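PDB 6ABQ: PadR family transcriptional regulator from Listeria monocytogenes, which probably binds DNA through a winged helix-turn-helix domain and regulates transcription as a dimer, under the control of a ligand. Local coordinates for residues E19-E24 with A93-R98; G64-E69 with Y82-A87. All blocks are in the same frame, centred on the assembly; numbering follows the deposited sequence.

Contact 1 (E19-E24 with A93-R98); sequences EGMILE and AIFWKR
G20 and F95 meet backbone to ring: G20 CA stands over the centre of the phenyl face, 3.5 Å from the ring centroid and only 3° off the ring normal, a CH-pi contact. With no side chain on G20, the backbone CA itself can settle on the ring. F95 reaches it because its CG lies anti to the backbone N. F95 CE2 in turn lies over one face of the W96 indole, offset toward its rim. At the edge of that indole, near its plane, sits E24 OE1. W96 NE1 donates to E24 OE1 at 2.9 Å, but the N-H...O angle of 143° shows a bent bond, and NE1 comes from the anti side of the carboxylate, tilted out of its plane. The other oxygen, E24 OE2, pairs with R28, so the two donors would tend to stabilise the carboxylate charge.

The frame is helix 17-27 of the PadR winged helix-turn-helix domain laid against the long C-terminal helix 86-110. The local axes cross at 138° between their N-to-C directions and approach to 10.0 Å. M21, bent at its second and third torsions, brings CE obliquely to both rings, 3.5 Å from W96 CH2 and 3.9 Å from F95 CE2. Across the dimer interface, I106 of the second subunit packs on M21, and V109 of that subunit on E24.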
ATOM      1  N   GLU B  19       7.406   4.134   2.858  1.00 32.46           N
ATOM      2  CA  GLU B  19       8.567   3.983   3.728  1.00 33.83           C
ATOM      3  C   GLU B  19       9.745   3.290   3.017  1.00 35.29           C
ATOM      4  O   GLU B  19      10.890   3.740   3.125  1.00 36.53           O
ATOM      5  CB  GLU B  19       8.179   3.218   4.992  1.00 35.10           C
ATOM      6  CG  GLU B  19       9.262   3.227   6.052  1.00 36.79           C
ATOM      7  CD  GLU B  19       8.857   2.545   7.337  1.00 38.84           C
ATOM      8  OE1 GLU B  19       7.886   2.996   7.986  1.00 39.01           O
ATOM      9  OE2 GLU B  19       9.537   1.567   7.711  1.00 41.19           O
ATOM     10  N   GLY B  20       9.445   2.214   2.289  1.00 21.54           N
ATOM     11  CA  GLY B  20      10.438   1.433   1.559  1.00 22.06           C
ATOM     12  C   GLY B  20      11.117   2.231   0.464  1.00 19.73           C
ATOM     13  O   GLY B  20      12.338   2.139   0.289  1.00 19.08           O
ATOM     14  N   MET B  21      10.317   3.015  -0.261  1.00 19.02           N
ATOM     15  CA  MET B  21      10.803   3.906  -1.320  1.00 17.37           C
ATOM     16  C   MET B  21      11.784   4.938  -0.784  1.00 14.69           C
ATOM     17  O   MET B  21      12.847   5.152  -1.376  1.00 14.20           O
ATOM     18  CB  MET B  21       9.639   4.601  -2.047  1.00 17.61           C
ATOM     19  CG  MET B  21       8.724   3.692  -2.861  1.00 20.74           C
ATOM     20  SD  MET B  21       9.585   2.792  -4.161  1.00 22.89           S
ATOM     21  CE  MET B  21      10.079   1.302  -3.302  1.00 24.97           C
ATOM     22  N   ILE B  22      11.423   5.545   0.346  1.00 13.63           N
ATOM     23  CA  ILE B  22      12.228   6.583   0.986  1.00 11.70           C
ATOM     24  C   ILE B  22      13.563   6.006   1.473  1.00 11.65           C
ATOM     25  O   ILE B  22      14.615   6.569   1.171  1.00 10.82           O
ATOM     26  CB  ILE B  22      11.428   7.326   2.091  1.00 11.47           C
ATOM     27  CG1 ILE B  22      10.245   8.071   1.445  1.00 11.76           C
ATOM     28  CG2 ILE B  22      12.326   8.303   2.848  1.00 10.24           C
ATOM     29  CD1 ILE B  22       9.212   8.637   2.394  1.00 12.58           C
ATOM     30  N   LEU B  23      13.512   4.874   2.181  1.00 13.11           N
ATOM     31  CA  LEU B  23      14.712   4.139   2.581  1.00 13.81           C
ATOM     32  C   LEU B  23      15.611   3.805   1.377  1.00 14.35           C
ATOM     33  O   LEU B  23      16.831   3.991   1.449  1.00 14.10           O
ATOM     34  CB  LEU B  23      14.356   2.862   3.376  1.00 16.23           C
ATOM     35  CG  LEU B  23      13.777   2.965   4.800  1.00 16.81           C
ATOM     36  CD1 LEU B  23      13.266   1.611   5.273  1.00 20.12           C
ATOM     37  CD2 LEU B  23      14.768   3.527   5.806  1.00 15.92           C
ATOM     38  N   GLU B  24      15.000   3.345   0.280  1.00 15.55           N
ATOM     39  CA  GLU B  24      15.717   3.064  -0.976  1.00 16.79           C
ATOM     40  C   GLU B  24      16.425   4.295  -1.541  1.00 15.22           C
ATOM     41  O   GLU B  24      17.584   4.203  -1.931  1.00 16.14           O
ATOM     42  CB  GLU B  24      14.783   2.432  -2.024  1.00 18.87           C
ATOM     43  CG  GLU B  24      15.428   2.143  -3.380  1.00 20.91           C
ATOM     44  CD  GLU B  24      16.414   0.975  -3.373  1.00 23.69           C
ATOM     45  OE1 GLU B  24      16.260   0.021  -2.585  1.00 25.11           O
ATOM     46  OE2 GLU B  24      17.357   1.009  -4.182  1.00 25.06           O
ATOM     47  N   ALA B  93      16.382  -4.226   3.035  1.00 27.76           N
ATOM     48  CA  ALA B  93      16.456  -5.596   2.515  1.00 29.94           C
ATOM     49  C   ALA B  93      15.219  -6.411   2.909  1.00 29.78           C
ATOM     50  O   ALA B  93      14.675  -7.134   2.077  1.00 29.87           O
ATOM     51  CB  ALA B  93      17.734  -6.288   2.974  1.00 34.30           C
ATOM     52  N   ILE B  94      14.782  -6.261   4.164  1.00 30.39           N
ATOM     53  CA  ILE B  94      13.553  -6.885   4.677  1.00 31.29           C
ATOM     54  C   ILE B  94      12.295  -6.377   3.943  1.00 27.99           C
ATOM     55  O   ILE B  94      11.427  -7.181   3.606  1.00 28.23           O
ATOM     56  CB  ILE B  94      13.435  -6.754   6.223  1.00 34.79           C
ATOM     57  CG1 ILE B  94      14.522  -7.587   6.915  1.00 40.07           C
ATOM     58  CG2 ILE B  94      12.076  -7.238   6.721  1.00 36.71           C
ATOM     59  CD1 ILE B  94      14.795  -7.204   8.354  1.00 44.53           C
ATOM     60  N   PHE B  95      12.217  -5.061   3.695  1.00 25.90           N
ATOM     61  CA  PHE B  95      11.120  -4.461   2.918  1.00 24.35           C
ATOM     62  C   PHE B  95      10.948  -5.107   1.543  1.00 23.55           C
ATOM     63  O   PHE B  95       9.821  -5.444   1.164  1.00 23.46           O
ATOM     64  CB  PHE B  95      11.273  -2.937   2.760  1.00 24.05           C
ATOM     65  CG  PHE B  95      10.423  -2.356   1.657  1.00 24.11           C
ATOM     66  CD1 PHE B  95       9.056  -2.129   1.853  1.00 25.51           C
ATOM     67  CD2 PHE B  95      10.974  -2.068   0.405  1.00 24.26           C
ATOM     68  CE1 PHE B  95       8.263  -1.617   0.830  1.00 26.89           C
ATOM     69  CE2 PHE B  95      10.185  -1.555  -0.622  1.00 26.02           C
ATOM     70  CZ  PHE B  95       8.830  -1.325  -0.406  1.00 27.26           C
ATOM     71  N   TRP B  96      12.056  -5.255   0.807  1.00 23.94           N
ATOM     72  CA  TRP B  96      12.043  -5.856  -0.534  1.00 24.94           C
ATOM     73  C   TRP B  96      11.587  -7.324  -0.526  1.00 26.04           C
ATOM     74  O   TRP B  96      10.862  -7.756  -1.431  1.00 26.48           O
ATOM     75  CB  TRP B  96      13.403  -5.700  -1.236  1.00 27.04           C
ATOM     76  CG  TRP B  96      13.712  -4.275  -1.668  1.00 27.16           C
ATOM     77  CD1 TRP B  96      14.752  -3.497  -1.243  1.00 27.44           C
ATOM     78  CD2 TRP B  96      12.961  -3.466  -2.592  1.00 28.18           C
ATOM     79  NE1 TRP B  96      14.703  -2.259  -1.845  1.00 28.54           N
ATOM     80  CE2 TRP B  96      13.616  -2.213  -2.677  1.00 29.50           C
ATOM     81  CE3 TRP B  96      11.800  -3.679  -3.357  1.00 29.03           C
ATOM     82  CZ2 TRP B  96      13.152  -1.178  -3.501  1.00 32.45           C
ATOM     83  CZ3 TRP B  96      11.337  -2.653  -4.171  1.00 31.86           C
ATOM     84  CH2 TRP B  96      12.016  -1.418  -4.241  1.00 33.93           C
ATOM     85  N   LYS B  97      12.009  -8.071   0.498  1.00 27.46           N
ATOM     86  CA  LYS B  97      11.555  -9.444   0.706  1.00 29.78           C
ATOM     87  C   LYS B  97      10.039  -9.513   0.928  1.00 28.33           C
ATOM     88  O   LYS B  97       9.358 -10.346   0.328  1.00 29.15           O
ATOM     89  CB  LYS B  97      12.328 -10.112   1.855  1.00 33.47           C
ATOM     90  CG  LYS B  97      13.463 -11.017   1.377  1.00 38.10           C
ATOM     91  CD  LYS B  97      14.642 -11.107   2.351  1.00 42.04           C
ATOM     92  CE  LYS B  97      14.417 -12.071   3.516  1.00 47.22           C
ATOM     93  NZ  LYS B  97      14.228 -13.497   3.111  1.00 52.55           N
ATOM     94  N   ARG B  98       9.516  -8.616   1.763  1.00 27.06           N
ATOM     95  CA  ARG B  98       8.082  -8.595   2.088  1.00 27.11           C
ATOM     96  C   ARG B  98       7.233  -8.068   0.926  1.00 25.27           C
ATOM     97  O   ARG B  98       6.153  -8.611   0.638  1.00 25.81           O
ATOM     98  CB  ARG B  98       7.824  -7.792   3.363  1.00 28.40           C
ATOM     99  CG  ARG B  98       8.420  -8.424   4.609  1.00 32.17           C
ATOM    100  CD  ARG B  98       8.340  -7.482   5.793  1.00 34.40           C
ATOM    101  NE  ARG B  98       8.526  -8.203   7.048  1.00 40.18           N
ATOM    102  CZ  ARG B  98       8.881  -7.646   8.204  1.00 44.02           C
ATOM    103  NH1 ARG B  98       9.115  -6.340   8.290  1.00 42.16           N
ATOM    104  NH2 ARG B  98       9.015  -8.412   9.280  1.00 50.89           N
TER

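Contact 2 (G64-E69 with Y82-A87); sequences GLVEIE and YTLSPA
E67 and T83 form the hydrogen-bonded pair of the antiparallel beta hairpin 66-72/78-84, the wing of the winged-helix fold. E67 N donates to T83 O at 2.8 Å and T83 N returns a bond to E67 O at 3.0 Å, both nearly straight. The flanking pairs V66-L84 and I68-Y82 are non-hydrogen-bonded; there V66 CA and Y82 CA point their hydrogens at T83 O and E67 O, so each carbonyl receives a CA-H...O contact besides its amide bond.

Water-mediated links lie on the side of the sheet bearing E67 and T83. One water joins E67 O to T83 OG1; another holds T83 OG1 and, weakly, E67 OE1.

Apolar contacts gather round the Y82 ring. I68 and Y82 lie side by side, with I68 CG1 3.6 Å from Y82 CE2, while V66 CG2 comes to the ring edge, 3.7 Å from Y82 CD2. The phenol oxygen of Y82 is bonded to E61 of helix 50-62, tying the wing to that helix. Apart from the ring, L65 CD2 packs 4.2 Å from A87 CB.

Polar bonds close the base of the hairpin. G64, with positive phi, ends the preceding helix in a Schellman motif, and S85 is the N-cap of helix 86-110. S85 N donates a hydrogen bond to L65 O at 3.0 Å, from above the carbonyl plane, 53° out of it. The hydroxyl of S85 is placed between the backbone N and the carbonyl carbon (chi1 72°), where it caps G88 N weakly and S85 OG donates to G64 O at 2.8 Å.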
ATOM      1  N   GLY B  64      15.085   3.900  14.256  1.00 17.85           N
ATOM      2  CA  GLY B  64      16.538   3.764  14.383  1.00 18.22           C
ATOM      3  C   GLY B  64      17.235   3.440  13.076  1.00 17.67           C
ATOM      4  O   GLY B  64      18.336   2.887  13.078  1.00 18.53           O
ATOM      5  N   LEU B  65      16.602   3.820  11.967  1.00 16.56           N
ATOM      6  CA  LEU B  65      17.032   3.430  10.618  1.00 16.39           C
ATOM      7  C   LEU B  65      17.868   4.474   9.860  1.00 15.68           C
ATOM      8  O   LEU B  65      18.423   4.176   8.789  1.00 15.95           O
ATOM      9  CB  LEU B  65      15.807   3.013   9.773  1.00 16.19           C
ATOM     10  CG  LEU B  65      14.807   1.996  10.347  1.00 17.16           C
ATOM     11  CD1 LEU B  65      13.680   1.772   9.356  1.00 17.19           C
ATOM     12  CD2 LEU B  65      15.439   0.664  10.751  1.00 18.65           C
ATOM     13  N   VAL B  66      17.949   5.687  10.410  1.00 15.10           N
ATOM     14  CA  VAL B  66      18.594   6.820   9.728  1.00 14.56           C
ATOM     15  C   VAL B  66      19.537   7.607  10.629  1.00 15.11           C
ATOM     16  O   VAL B  66      19.370   7.643  11.846  1.00 15.63           O
ATOM     17  CB  VAL B  66      17.581   7.802   9.058  1.00 13.45           C
ATOM     18  CG1 VAL B  66      16.915   7.173   7.838  1.00 13.28           C
ATOM     19  CG2 VAL B  66      16.543   8.325  10.053  1.00 13.29           C
ATOM     20  N   GLU B  67      20.522   8.242   9.995  1.00 15.30           N
ATOM     21  CA  GLU B  67      21.487   9.114  10.652  1.00 16.13           C
ATOM     22  C   GLU B  67      21.346  10.531  10.097  1.00 15.47           C
ATOM     23  O   GLU B  67      21.151  10.712   8.892  1.00 14.82           O
ATOM     24  CB  GLU B  67      22.895   8.566  10.455  1.00 17.58           C
ATOM     25  CG  GLU B  67      23.068   7.188  11.088  1.00 18.57           C
ATOM     26  CD  GLU B  67      24.465   6.618  10.967  1.00 20.47           C
ATOM     27  OE1 GLU B  67      25.454   7.375  11.048  1.00 21.51           O
ATOM     28  OE2 GLU B  67      24.572   5.385  10.814  1.00 21.27           O
ATOM     29  N   ILE B  68      21.414  11.524  10.983  1.00 15.94           N
ATOM     30  CA  ILE B  68      21.047  12.898  10.638  1.00 15.51           C
ATOM     31  C   ILE B  68      22.228  13.875  10.747  1.00 16.80           C
ATOM     32  O   ILE B  68      22.839  14.009  11.807  1.00 18.18           O
ATOM     33  CB  ILE B  68      19.842  13.423  11.473  1.00 15.27           C
ATOM     34  CG1 ILE B  68      18.677  12.425  11.494  1.00 14.47           C
ATOM     35  CG2 ILE B  68      19.337  14.757  10.933  1.00 14.95           C
ATOM     36  CD1 ILE B  68      18.503  11.688  12.808  1.00 15.34           C
ATOM     37  N   GLU B  69      22.534  14.547   9.638  1.00 16.64           N
ATOM     38  CA  GLU B  69      23.501  15.644   9.634  1.00 18.01           C
ATOM     39  C   GLU B  69      22.877  16.933   9.114  1.00 17.60           C
ATOM     40  O   GLU B  69      22.340  16.976   8.004  1.00 16.58           O
ATOM     41  CB  GLU B  69      24.770  15.300   8.837  1.00 19.08           C
ATOM     42  CG  GLU B  69      25.810  16.422   8.835  1.00 20.91           C
ATOM     43  CD  GLU B  69      27.056  16.139   8.013  1.00 22.41           C
ATOM     44  OE1 GLU B  69      27.148  15.095   7.330  1.00 22.10           O
ATOM     45  OE2 GLU B  69      27.965  16.988   8.052  1.00 24.29           O
ATOM     46  N   TYR B  82      19.871  12.912   5.628  1.00 13.18           N
ATOM     47  CA  TYR B  82      19.664  11.570   6.129  1.00 13.13           C
ATOM     48  C   TYR B  82      20.512  10.574   5.358  1.00 14.00           C
ATOM     49  O   TYR B  82      20.579  10.633   4.127  1.00 14.28           O
ATOM     50  CB  TYR B  82      18.179  11.198   6.058  1.00 12.33           C
ATOM     51  CG  TYR B  82      17.305  12.031   6.980  1.00 11.96           C
ATOM     52  CD1 TYR B  82      16.957  13.354   6.655  1.00 11.82           C
ATOM     53  CD2 TYR B  82      16.841  11.506   8.190  1.00 12.10           C
ATOM     54  CE1 TYR B  82      16.168  14.118   7.505  1.00 11.91           C
ATOM     55  CE2 TYR B  82      16.046  12.261   9.047  1.00 12.23           C
ATOM     56  CZ  TYR B  82      15.714  13.559   8.700  1.00 12.17           C
ATOM     57  OH  TYR B  82      14.934  14.296   9.540  1.00 12.70           O
ATOM     58  N   THR B  83      21.189   9.697   6.104  1.00 14.75           N
ATOM     59  CA  THR B  83      21.826   8.490   5.560  1.00 15.89           C
ATOM     60  C   THR B  83      21.258   7.266   6.280  1.00 15.88           C
ATOM     61  O   THR B  83      20.663   7.403   7.356  1.00 15.24           O
ATOM     62  CB  THR B  83      23.362   8.516   5.688  1.00 17.52           C
ATOM     63  OG1 THR B  83      23.736   8.885   7.026  1.00 17.71           O
ATOM     64  CG2 THR B  83      23.962   9.491   4.691  1.00 18.06           C
ATOM     65  N   LEU B  84      21.417   6.079   5.698  1.00 16.88           N
ATOM     66  CA  LEU B  84      20.990   4.860   6.385  1.00 17.27           C
ATOM     67  C   LEU B  84      21.992   4.437   7.455  1.00 18.43           C
ATOM     68  O   LEU B  84      23.199   4.466   7.235  1.00 19.75           O
ATOM     69  CB  LEU B  84      20.743   3.701   5.411  1.00 18.31           C
ATOM     70  CG  LEU B  84      19.607   3.719   4.377  1.00 17.79           C
ATOM     71  CD1 LEU B  84      19.452   2.322   3.794  1.00 19.44           C
ATOM     72  CD2 LEU B  84      18.274   4.195   4.946  1.00 16.29           C
ATOM     73  N   SER B  85      21.465   4.066   8.620  1.00 18.23           N
ATOM     74  CA  SER B  85      22.228   3.357   9.636  1.00 19.70           C
ATOM     75  C   SER B  85      22.297   1.886   9.199  1.00 21.11           C
ATOM     76  O   SER B  85      21.536   1.488   8.302  1.00 20.75           O
ATOM     77  CB  SER B  85      21.542   3.503  11.003  1.00 19.28           C
ATOM     78  OG  SER B  85      20.345   2.748  11.084  1.00 18.92           O
ATOM     79  N   PRO B  86      23.203   1.073   9.806  1.00 23.04           N
ATOM     80  CA  PRO B  86      23.206  -0.366   9.469  1.00 24.69           C
ATOM     81  C   PRO B  86      21.835  -1.049   9.609  1.00 24.07           C
ATOM     82  O   PRO B  86      21.490  -1.882   8.761  1.00 24.88           O
ATOM     83  CB  PRO B  86      24.230  -0.948  10.448  1.00 26.79           C
ATOM     84  CG  PRO B  86      25.222   0.159  10.588  1.00 26.82           C
ATOM     85  CD  PRO B  86      24.403   1.432  10.595  1.00 24.28           C
ATOM     86  N   ALA B  87      21.068  -0.671  10.640  1.00 22.99           N
ATOM     87  CA  ALA B  87      19.686  -1.128  10.826  1.00 22.50           C
ATOM     88  C   ALA B  87      18.754  -0.738   9.659  1.00 21.24           C
ATOM     89  O   ALA B  87      17.890  -1.529   9.271  1.00 21.79           O
ATOM     90  CB  ALA B  87      19.125  -0.632  12.153  1.00 21.93           C
TER
HETATM   91  O   HOH W   1      23.441  11.677   7.498  1.00  2.88           O
HETATM   92  O   HOH W   2      26.175   8.665   8.078  1.00 18.37           O

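In the fold
From the N terminus, the chain first enters contact 1 with helix 17-27, then runs through helices 33-42 and 50-62 before 64-69 opens the first strand of the wing; the hairpin turns, and 82-87 closes contact 2, a short loop with 12 intervening residues. Helix 86-110 starts there, and its 93-98 turns close the wider loop of contact 1 with 68 residues between its segments, so contact 2 lies wholly within it. The centres are about 14 Å apart, and L23 bridges them: L23 CD2 packs 3.7 Å from L84 CD2 and 4.1 Å from L65 CD1. Together they fasten wing and first domain helix to the C-terminal helix.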